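Local coordinates for protein 1-deoxy-D-xylulose 5-phosphate reductoisomerase (Zymomonas mobilis, PDB 1R0K) that catalyses the NADPH-dependent rearrangement and reduction of 1-deoxy-D-xylulose 5-phosphate to 2-C-methyl-D-erythritol 4-phosphate in isoprenoid biosynthesis, at residues V191-A196 with A334-K339; P322-A327 with F369-E374; E351-H356 with I377-L382. All coordinates share one frame; numbering follows the deposited sequence.

Interaction 1. Residues V191-A196 with A334-K339; sequences VTPERA and AAFLDK
The ring of Phe-336 receives Pro-193 over one face and has Val-191 and Ala-196 at its edge. CG of Pro-193 stands 4.0 Å from the ring centroid of Phe-336 in a CH-pi contact, slightly displaced toward the rim. In the plane of the ring, Val-191 O approaches Phe-336 CE1 to 3.4 Å, and Ala-196 CB meets Phe-336 CE2 at 3.9 Å. With CG opposite the backbone N (chi1 171°), the ring of Phe-336 reaches from the last turn of its helix to the start of the short helix 193-196. The same proline carbon also rests on backbone, Pro-193 CG lying 3.2 Å from Phe-336 O, while its neighbour CB faces Leu-337 CD2. Replacing this phenylalanine with an alanine would probably strip Pro-193 of its aromatic platform and open a gap beside Ala-196.

Two helix ends meet here. Thr-192 is the N-cap of the short helix, its OG1 taking a weak bond from Arg-195 N, and Lys-339 closes the long helix in a Schellman motif. From that turn the extended lysine chain passes Pro-193 CG and crosses Glu-194 at roughly a right angle. In the salt bridge Lys-339 NZ lies 2.5 Å from Glu-194 OE2, a short distance to be read with caution, with the nitrogen on the syn side and 21° out of the carboxylate plane. The contact thus joins the end of helix 321-337, in the C-terminal helical domain, to helix 193-196, and Ile-210 of helix 206-214 touches Ala-196, Phe-336 and Leu-337 alike.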
loop_
_atom_site.group_PDB
_atom_site.type_symbol
_atom_site.label_atom_id
_atom_site.label_comp_id
_atom_site.label_asym_id
_atom_site.label_seq_id
_atom_site.Cartn_x
_atom_site.Cartn_y
_atom_site.Cartn_z
ATOM N N VAL B 191 25.607 -18.445 -22.223
ATOM C CA VAL B 191 25.456 -18.852 -20.832
ATOM C C VAL B 191 25.411 -20.371 -20.639
ATOM O O VAL B 191 24.654 -21.075 -21.311
ATOM C CB VAL B 191 24.199 -18.204 -20.214
ATOM C CG1 VAL B 191 23.927 -18.782 -18.827
ATOM C CG2 VAL B 191 24.405 -16.699 -20.119
ATOM N N THR B 192 26.237 -20.868 -19.719
ATOM C CA THR B 192 26.294 -22.301 -19.421
ATOM C C THR B 192 25.400 -22.625 -18.223
ATOM O O THR B 192 25.101 -21.754 -17.404
ATOM C CB THR B 192 27.731 -22.762 -19.072
ATOM O OG1 THR B 192 28.150 -22.138 -17.855
ATOM C CG2 THR B 192 28.703 -22.398 -20.183
ATOM N N PRO B 193 24.963 -23.892 -18.103
ATOM C CA PRO B 193 24.102 -24.322 -16.996
ATOM C C PRO B 193 24.774 -24.065 -15.653
ATOM O O PRO B 193 24.118 -23.727 -14.670
ATOM C CB PRO B 193 23.925 -25.818 -17.255
ATOM C CG PRO B 193 24.098 -25.938 -18.736
ATOM C CD PRO B 193 25.250 -25.019 -19.010
ATOM N N GLU B 194 26.090 -24.242 -15.620
ATOM C CA GLU B 194 26.848 -24.034 -14.394
ATOM C C GLU B 194 26.783 -22.583 -13.915
ATOM O O GLU B 194 26.684 -22.321 -12.714
ATOM C CB GLU B 194 28.309 -24.463 -14.598
ATOM C CG GLU B 194 28.475 -25.964 -14.806
ATOM C CD GLU B 194 28.457 -26.383 -16.269
ATOM O OE1 GLU B 194 27.798 -25.713 -17.091
ATOM O OE2 GLU B 194 29.102 -27.404 -16.594
ATOM N N ARG B 195 26.822 -21.640 -14.849
ATOM C CA ARG B 195 26.764 -20.233 -14.477
ATOM C C ARG B 195 25.343 -19.799 -14.146
ATOM O O ARG B 195 25.113 -19.092 -13.161
ATOM C CB ARG B 195 27.303 -19.352 -15.607
ATOM C CG ARG B 195 27.885 -18.043 -15.097
ATOM C CD ARG B 195 27.161 -16.803 -15.593
ATOM N NE ARG B 195 27.497 -16.463 -16.970
ATOM C CZ ARG B 195 27.551 -15.218 -17.438
ATOM N NH1 ARG B 195 27.301 -14.195 -16.637
ATOM N NH2 ARG B 195 27.836 -14.996 -18.714
ATOM N N ALA B 196 24.395 -20.239 -14.969
ATOM C CA ALA B 196 22.985 -19.881 -14.810
ATOM C C ALA B 196 22.330 -20.267 -13.487
ATOM O O ALA B 196 21.434 -19.574 -13.010
ATOM C CB ALA B 196 22.180 -20.462 -15.961
ATOM N N ALA B 334 15.175 -28.490 -18.451
ATOM C CA ALA B 334 15.902 -29.721 -18.154
ATOM C C ALA B 334 16.918 -30.021 -19.255
ATOM O O ALA B 334 18.030 -30.473 -18.978
ATOM C CB ALA B 334 14.922 -30.887 -18.003
ATOM N N ALA B 335 16.535 -29.767 -20.504
ATOM C CA ALA B 335 17.423 -30.003 -21.641
ATOM C C ALA B 335 18.634 -29.084 -21.541
ATOM O O ALA B 335 19.765 -29.505 -21.781
ATOM C CB ALA B 335 16.683 -29.750 -22.948
ATOM N N PHE B 336 18.393 -27.824 -21.191
ATOM C CA PHE B 336 19.479 -26.866 -21.045
ATOM C C PHE B 336 20.432 -27.344 -19.957
ATOM O O PHE B 336 21.640 -27.412 -20.170
ATOM C CB PHE B 336 18.938 -25.479 -20.677
ATOM C CG PHE B 336 20.013 -24.493 -20.299
ATOM C CD1 PHE B 336 21.023 -24.160 -21.204
ATOM C CD2 PHE B 336 20.031 -23.919 -19.034
ATOM C CE1 PHE B 336 22.039 -23.268 -20.851
ATOM C CE2 PHE B 336 21.040 -23.025 -18.668
ATOM C CZ PHE B 336 22.047 -22.700 -19.578
ATOM N N LEU B 337 19.883 -27.673 -18.792
ATOM C CA LEU B 337 20.690 -28.149 -17.675
ATOM C C LEU B 337 21.468 -29.409 -18.044
ATOM O O LEU B 337 22.584 -29.622 -17.562
ATOM C CB LEU B 337 19.800 -28.428 -16.463
ATOM C CG LEU B 337 19.201 -27.179 -15.809
ATOM C CD1 LEU B 337 18.227 -27.597 -14.725
ATOM C CD2 LEU B 337 20.310 -26.308 -15.230
ATOM N N ASP B 338 20.881 -30.235 -18.908
ATOM C CA ASP B 338 21.522 -31.476 -19.349
ATOM C C ASP B 338 22.488 -31.193 -20.505
ATOM O O ASP B 338 23.095 -32.108 -21.061
ATOM C CB ASP B 338 20.466 -32.486 -19.807
ATOM C CG ASP B 338 21.033 -33.880 -19.994
ATOM O OD1 ASP B 338 20.509 -34.627 -20.847
ATOM O OD2 ASP B 338 21.998 -34.234 -19.282
ATOM N N LYS B 339 22.601 -29.919 -20.869
ATOM C CA LYS B 339 23.493 -29.470 -21.934
ATOM C C LYS B 339 23.158 -29.992 -23.327
ATOM O O LYS B 339 24.051 -30.342 -24.101
ATOM C CB LYS B 339 24.940 -29.823 -21.578
ATOM C CG LYS B 339 25.384 -29.225 -20.255
ATOM C CD LYS B 339 26.837 -29.519 -19.961
ATOM C CE LYS B 339 27.276 -28.847 -18.670
ATOM N NZ LYS B 339 28.721 -29.073 -18.420
#

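Interaction 2. Residues P322-A327 with F369-E374; sequences PAVMNA and FAIDNE
Ile-371 lays its CG2 methyl across Val-324, the two side chains crossing at about a right angle, with Ile-371 CG2 3.7 Å from Val-324 CG2. The same methyl reaches Ala-323, whose CB lies 4.0 Å from Ile-371 CG2. It can serve both because the chi1 of -67° that places CG1 beside the backbone N turns CG2 away from that nitrogen and toward the neighbouring helix. One turn after Ala-323, Ala-327 presents CB to the carboxylate of Asp-372, the residue after Ile-371, at 3.4 Å from OD1; with Ala-323 and Ala-327 both small, this side of the helix stays low.

Helices 321-337 and 365-385 belong to the C-terminal four-helix bundle characteristic of this reductoisomerase family. Their segments run in broadly the same direction, 42° apart, with axes that approach to 8.5 Å. This close spacing goes with the small residues at the crossing.

Polar groups are joined through one bound water instead of by direct hydrogen bonds. It donates to Ala-323 O at 2.8 Å and to Asp-372 OD1 at 2.7 Å, and accepts from Asn-326 ND2 at 3.2 Å, so three bonds grip it and tie the two helices together in a buried setting. The other carboxylate oxygen, Asp-372 OD2, pairs with Arg-376 NE one turn along, so the acid is held from two sides and probably stays ionised. Asn-326 also touches Leu-220 of helix 216-229, and its side chain lies about 4 Å from that of Glu-126, a predicted NADPH-binding residue.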
loop_
_atom_site.group_PDB
_atom_site.type_symbol
_atom_site.label_atom_id
_atom_site.label_comp_id
_atom_site.label_asym_id
_atom_site.label_seq_id
_atom_site.Cartn_x
_atom_site.Cartn_y
_atom_site.Cartn_z
ATOM N N PRO B 322 -1.434 -21.726 -21.581
ATOM C CA PRO B 322 -0.582 -21.606 -20.392
ATOM C C PRO B 322 -0.044 -22.958 -19.912
ATOM O O PRO B 322 1.125 -23.075 -19.559
ATOM C CB PRO B 322 -1.510 -20.944 -19.379
ATOM C CG PRO B 322 -2.365 -20.056 -20.259
ATOM C CD PRO B 322 -2.703 -20.998 -21.393
ATOM N N ALA B 323 -0.896 -23.981 -19.902
ATOM C CA ALA B 323 -0.460 -25.302 -19.469
ATOM C C ALA B 323 0.609 -25.831 -20.423
ATOM O O ALA B 323 1.603 -26.424 -19.994
ATOM C CB ALA B 323 -1.652 -26.268 -19.421
ATOM N N VAL B 324 0.402 -25.618 -21.718
ATOM C CA VAL B 324 1.356 -26.082 -22.722
ATOM C C VAL B 324 2.679 -25.362 -22.543
ATOM O O VAL B 324 3.740 -25.978 -22.595
ATOM C CB VAL B 324 0.832 -25.828 -24.159
ATOM C CG1 VAL B 324 1.906 -26.169 -25.181
ATOM C CG2 VAL B 324 -0.416 -26.663 -24.404
ATOM N N MET B 325 2.615 -24.054 -22.324
ATOM C CA MET B 325 3.828 -23.267 -22.131
ATOM C C MET B 325 4.612 -23.763 -20.922
ATOM O O MET B 325 5.831 -23.932 -20.990
ATOM C CB MET B 325 3.480 -21.794 -21.930
ATOM C CG MET B 325 4.695 -20.897 -21.768
ATOM S SD MET B 325 4.226 -19.212 -21.342
ATOM C CE MET B 325 4.030 -19.372 -19.578
ATOM N N ASN B 326 3.907 -23.995 -19.819
ATOM C CA ASN B 326 4.548 -24.462 -18.593
ATOM C C ASN B 326 5.219 -25.817 -18.783
ATOM O O ASN B 326 6.374 -26.003 -18.396
ATOM C CB ASN B 326 3.532 -24.565 -17.457
ATOM C CG ASN B 326 4.158 -25.057 -16.171
ATOM O OD1 ASN B 326 4.976 -24.365 -15.563
ATOM N ND2 ASN B 326 3.784 -26.265 -15.752
ATOM N N ALA B 327 4.497 -26.763 -19.373
ATOM C CA ALA B 327 5.048 -28.094 -19.602
ATOM C C ALA B 327 6.259 -28.039 -20.527
ATOM O O ALA B 327 7.276 -28.673 -20.261
ATOM C CB ALA B 327 3.984 -29.014 -20.191
ATOM N N PHE B 369 -3.651 -32.856 -16.955
ATOM C CA PHE B 369 -2.575 -33.835 -16.898
ATOM C C PHE B 369 -2.242 -34.338 -18.299
ATOM O O PHE B 369 -1.073 -34.495 -18.652
ATOM C CB PHE B 369 -2.985 -35.016 -16.025
ATOM C CG PHE B 369 -3.140 -34.669 -14.577
ATOM C CD1 PHE B 369 -4.232 -35.132 -13.853
ATOM C CD2 PHE B 369 -2.185 -33.896 -13.928
ATOM C CE1 PHE B 369 -4.369 -34.829 -12.502
ATOM C CE2 PHE B 369 -2.313 -33.589 -12.581
ATOM C CZ PHE B 369 -3.407 -34.057 -11.868
ATOM N N ALA B 370 -3.275 -34.593 -19.097
ATOM C CA ALA B 370 -3.070 -35.081 -20.457
ATOM C C ALA B 370 -2.338 -34.029 -21.289
ATOM O O ALA B 370 -1.424 -34.348 -22.047
ATOM C CB ALA B 370 -4.414 -35.429 -21.100
ATOM N N ILE B 371 -2.746 -32.776 -21.146
ATOM C CA ILE B 371 -2.120 -31.684 -21.877
ATOM C C ILE B 371 -0.668 -31.534 -21.441
ATOM O O ILE B 371 0.216 -31.359 -22.268
ATOM C CB ILE B 371 -2.859 -30.364 -21.619
ATOM C CG1 ILE B 371 -4.256 -30.443 -22.229
ATOM C CG2 ILE B 371 -2.066 -29.190 -22.187
ATOM C CD1 ILE B 371 -5.131 -29.269 -21.897
ATOM N N ASP B 372 -0.426 -31.611 -20.137
ATOM C CA ASP B 372 0.931 -31.485 -19.616
ATOM C C ASP B 372 1.796 -32.598 -20.198
ATOM O O ASP B 372 2.906 -32.354 -20.675
ATOM C CB ASP B 372 0.935 -31.593 -18.092
ATOM C CG ASP B 372 2.296 -31.285 -17.488
ATOM O OD1 ASP B 372 2.619 -30.089 -17.326
ATOM O OD2 ASP B 372 3.047 -32.234 -17.182
ATOM N N ASN B 373 1.270 -33.819 -20.157
ATOM C CA ASN B 373 1.976 -34.992 -20.665
ATOM C C ASN B 373 2.324 -34.856 -22.139
ATOM O O ASN B 373 3.471 -35.053 -22.536
ATOM C CB ASN B 373 1.119 -36.246 -20.469
ATOM C CG ASN B 373 1.673 -37.454 -21.211
ATOM O OD1 ASN B 373 2.766 -37.930 -20.913
ATOM N ND2 ASN B 373 0.918 -37.951 -22.191
ATOM N N GLU B 374 1.322 -34.527 -22.946
ATOM C CA GLU B 374 1.516 -34.383 -24.380
ATOM C C GLU B 374 2.467 -33.233 -24.716
ATOM O O GLU B 374 3.349 -33.383 -25.562
ATOM C CB GLU B 374 0.166 -34.168 -25.068
ATOM C CG GLU B 374 0.184 -34.335 -26.581
ATOM C CD GLU B 374 0.710 -35.693 -27.023
ATOM O OE1 GLU B 374 0.444 -36.697 -26.329
ATOM O OE2 GLU B 374 1.379 -35.758 -28.076
HETATM O O HOH W 1 1.551 -27.663 -17.509
#

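Interaction 3. Residues E351-H356 with I377-L382; sequences EKTLDH and IQAAAL
The helical segments 351-356 and 377-382 cross steeply, at 123° between their N-to-C directions, with axes that come within 9.2 Å of each other. Their backbones draw closest where Thr-353 faces Ala-379, whose CA atoms are 5.4 Å apart, a closeness that the small alanine permits.

Thr-353 turns its hydroxyl toward this alanine, OG1 lying 3.4 Å from Ala-379 CA. The hydroxyl is not left wanting, since OG1 hydrogen-bonds to Ile-349 O one turn back in its own helix. Leu-382 then wedges its CD1 methyl against Thr-353, 3.5 Å from CA, a tight carbon contact, and flanks Lys-352 as well, with CD1 4.0 Å from the lysine CB while the amine end leads away.

This is packing between two consecutive helices of the C-terminal helical bundle, 345-356 and 365-385, away from the annotated sites. Ala-328 of helix 321-337 touches both Thr-353 and Ala-379 and brings a third helix to the crossing.

At the more open end, His-356 and Gln-378 meet with ring and amide planes almost perpendicular, 85° apart. A chi1 of -173° swings the imidazole of His-356 away from its own backbone N and across to Gln-378. The amide nitrogen Gln-378 NE2 stands at the ring edge, 3.6 Å from His-356 ND1, without forming a hydrogen bond, and ND1 is buried here with no polar partner.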
loop_
_atom_site.group_PDB
_atom_site.type_symbol
_atom_site.label_atom_id
_atom_site.label_comp_id
_atom_site.label_asym_id
_atom_site.label_seq_id
_atom_site.Cartn_x
_atom_site.Cartn_y
_atom_site.Cartn_z
ATOM N N GLU B 351 8.295 -21.655 -27.451
ATOM C CA GLU B 351 7.547 -20.997 -28.520
ATOM C C GLU B 351 7.106 -21.997 -29.588
ATOM O O GLU B 351 5.940 -22.011 -29.995
ATOM C CB GLU B 351 8.403 -19.911 -29.173
ATOM C CG GLU B 351 7.602 -18.921 -30.003
ATOM C CD GLU B 351 8.479 -18.001 -30.832
ATOM O OE1 GLU B 351 9.568 -17.620 -30.352
ATOM O OE2 GLU B 351 8.074 -17.648 -31.960
ATOM N N LYS B 352 8.044 -22.821 -30.052
ATOM C CA LYS B 352 7.749 -23.822 -31.076
ATOM C C LYS B 352 6.649 -24.772 -30.623
ATOM O O LYS B 352 5.735 -25.087 -31.385
ATOM C CB LYS B 352 9.003 -24.627 -31.424
ATOM C CG LYS B 352 10.027 -23.864 -32.250
ATOM C CD LYS B 352 11.241 -24.731 -32.557
ATOM C CE LYS B 352 12.268 -23.995 -33.402
ATOM N NZ LYS B 352 11.719 -23.592 -34.732
ATOM N N THR B 353 6.742 -25.231 -29.378
ATOM C CA THR B 353 5.739 -26.141 -28.838
ATOM C C THR B 353 4.364 -25.461 -28.814
ATOM O O THR B 353 3.363 -26.062 -29.197
ATOM C CB THR B 353 6.116 -26.599 -27.413
ATOM O OG1 THR B 353 7.444 -27.133 -27.427
ATOM C CG2 THR B 353 5.154 -27.682 -26.924
ATOM N N LEU B 354 4.323 -24.206 -28.382
ATOM C CA LEU B 354 3.069 -23.463 -28.321
ATOM C C LEU B 354 2.414 -23.331 -29.689
ATOM O O LEU B 354 1.188 -23.253 -29.787
ATOM C CB LEU B 354 3.295 -22.067 -27.738
ATOM C CG LEU B 354 3.460 -21.968 -26.219
ATOM C CD1 LEU B 354 3.900 -20.564 -25.845
ATOM C CD2 LEU B 354 2.140 -22.322 -25.535
ATOM N N ASP B 355 3.224 -23.298 -30.743
ATOM C CA ASP B 355 2.681 -23.183 -32.090
ATOM C C ASP B 355 2.231 -24.528 -32.650
ATOM O O ASP B 355 1.224 -24.609 -33.347
ATOM C CB ASP B 355 3.710 -22.578 -33.050
ATOM C CG ASP B 355 4.004 -21.121 -32.755
ATOM O OD1 ASP B 355 3.068 -20.383 -32.384
ATOM O OD2 ASP B 355 5.170 -20.710 -32.916
ATOM N N HIS B 356 2.971 -25.582 -32.327
ATOM C CA HIS B 356 2.682 -26.918 -32.841
ATOM C C HIS B 356 1.588 -27.709 -32.120
ATOM O O HIS B 356 0.834 -28.448 -32.756
ATOM C CB HIS B 356 3.985 -27.730 -32.857
ATOM C CG HIS B 356 3.863 -29.070 -33.515
ATOM N ND1 HIS B 356 3.163 -30.117 -32.954
ATOM C CD2 HIS B 356 4.365 -29.537 -34.683
ATOM C CE1 HIS B 356 3.240 -31.170 -33.748
ATOM N NE2 HIS B 356 3.963 -30.844 -34.804
ATOM N N ILE B 377 5.987 -34.282 -24.288
ATOM C CA ILE B 377 6.453 -35.159 -25.350
ATOM C C ILE B 377 6.729 -34.373 -26.633
ATOM O O ILE B 377 7.739 -34.594 -27.297
ATOM C CB ILE B 377 5.419 -36.269 -25.618
ATOM C CG1 ILE B 377 5.378 -37.217 -24.418
ATOM C CG2 ILE B 377 5.767 -37.022 -26.897
ATOM C CD1 ILE B 377 4.314 -38.281 -24.511
ATOM N N GLN B 378 5.836 -33.450 -26.972
ATOM C CA GLN B 378 5.991 -32.624 -28.171
ATOM C C GLN B 378 7.211 -31.704 -28.063
ATOM O O GLN B 378 7.951 -31.517 -29.031
ATOM C CB GLN B 378 4.738 -31.780 -28.378
ATOM C CG GLN B 378 3.482 -32.595 -28.590
ATOM C CD GLN B 378 3.252 -32.914 -30.042
ATOM O OE1 GLN B 378 4.131 -33.457 -30.722
ATOM N NE2 GLN B 378 2.066 -32.574 -30.539
ATOM N N ALA B 379 7.407 -31.123 -26.884
ATOM C CA ALA B 379 8.537 -30.235 -26.656
ATOM C C ALA B 379 9.837 -31.015 -26.825
ATOM O O ALA B 379 10.770 -30.549 -27.487
ATOM C CB ALA B 379 8.460 -29.632 -25.249
ATOM N N ALA B 380 9.893 -32.202 -26.226
ATOM C CA ALA B 380 11.079 -33.048 -26.308
ATOM C C ALA B 380 11.399 -33.381 -27.760
ATOM O O ALA B 380 12.564 -33.364 -28.166
ATOM C CB ALA B 380 10.868 -34.334 -25.512
ATOM N N ALA B 381 10.362 -33.687 -28.537
ATOM C CA ALA B 381 10.536 -34.023 -29.945
ATOM C C ALA B 381 11.127 -32.830 -30.679
ATOM O O ALA B 381 12.027 -32.987 -31.500
ATOM C CB ALA B 381 9.199 -34.408 -30.565
ATOM N N LEU B 382 10.616 -31.639 -30.377
ATOM C CA LEU B 382 11.092 -30.406 -31.001
ATOM C C LEU B 382 12.505 -30.061 -30.535
ATOM O O LEU B 382 13.339 -29.609 -31.322
ATOM C CB LEU B 382 10.146 -29.250 -30.665
ATOM C CG LEU B 382 8.743 -29.338 -31.272
ATOM C CD1 LEU B 382 7.803 -28.366 -30.577
ATOM C CD2 LEU B 382 8.821 -29.043 -32.765
#

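Taken together, the three contacts show how a helical domain is built and attached. Interactions 2 and 3, with centres about 10 Å apart, share helix 365-385 and touch through Val-324 and Met-325 against Thr-353 and Leu-354. Helices 321-337, 345-356 and 365-385 thereby form one continuous packed body. Interaction 1 lies further off, its centre about 22 Å from that of interaction 2 and 19 Å from that of interaction 3, yet helix 321-337 serves both interactions 1 and 2. Helix 321-337 thus connects the interior of the C-terminal bundle with the short helix 193-196. Along the chain, interaction 1 crosses interaction 2, which in turn crosses interaction 3.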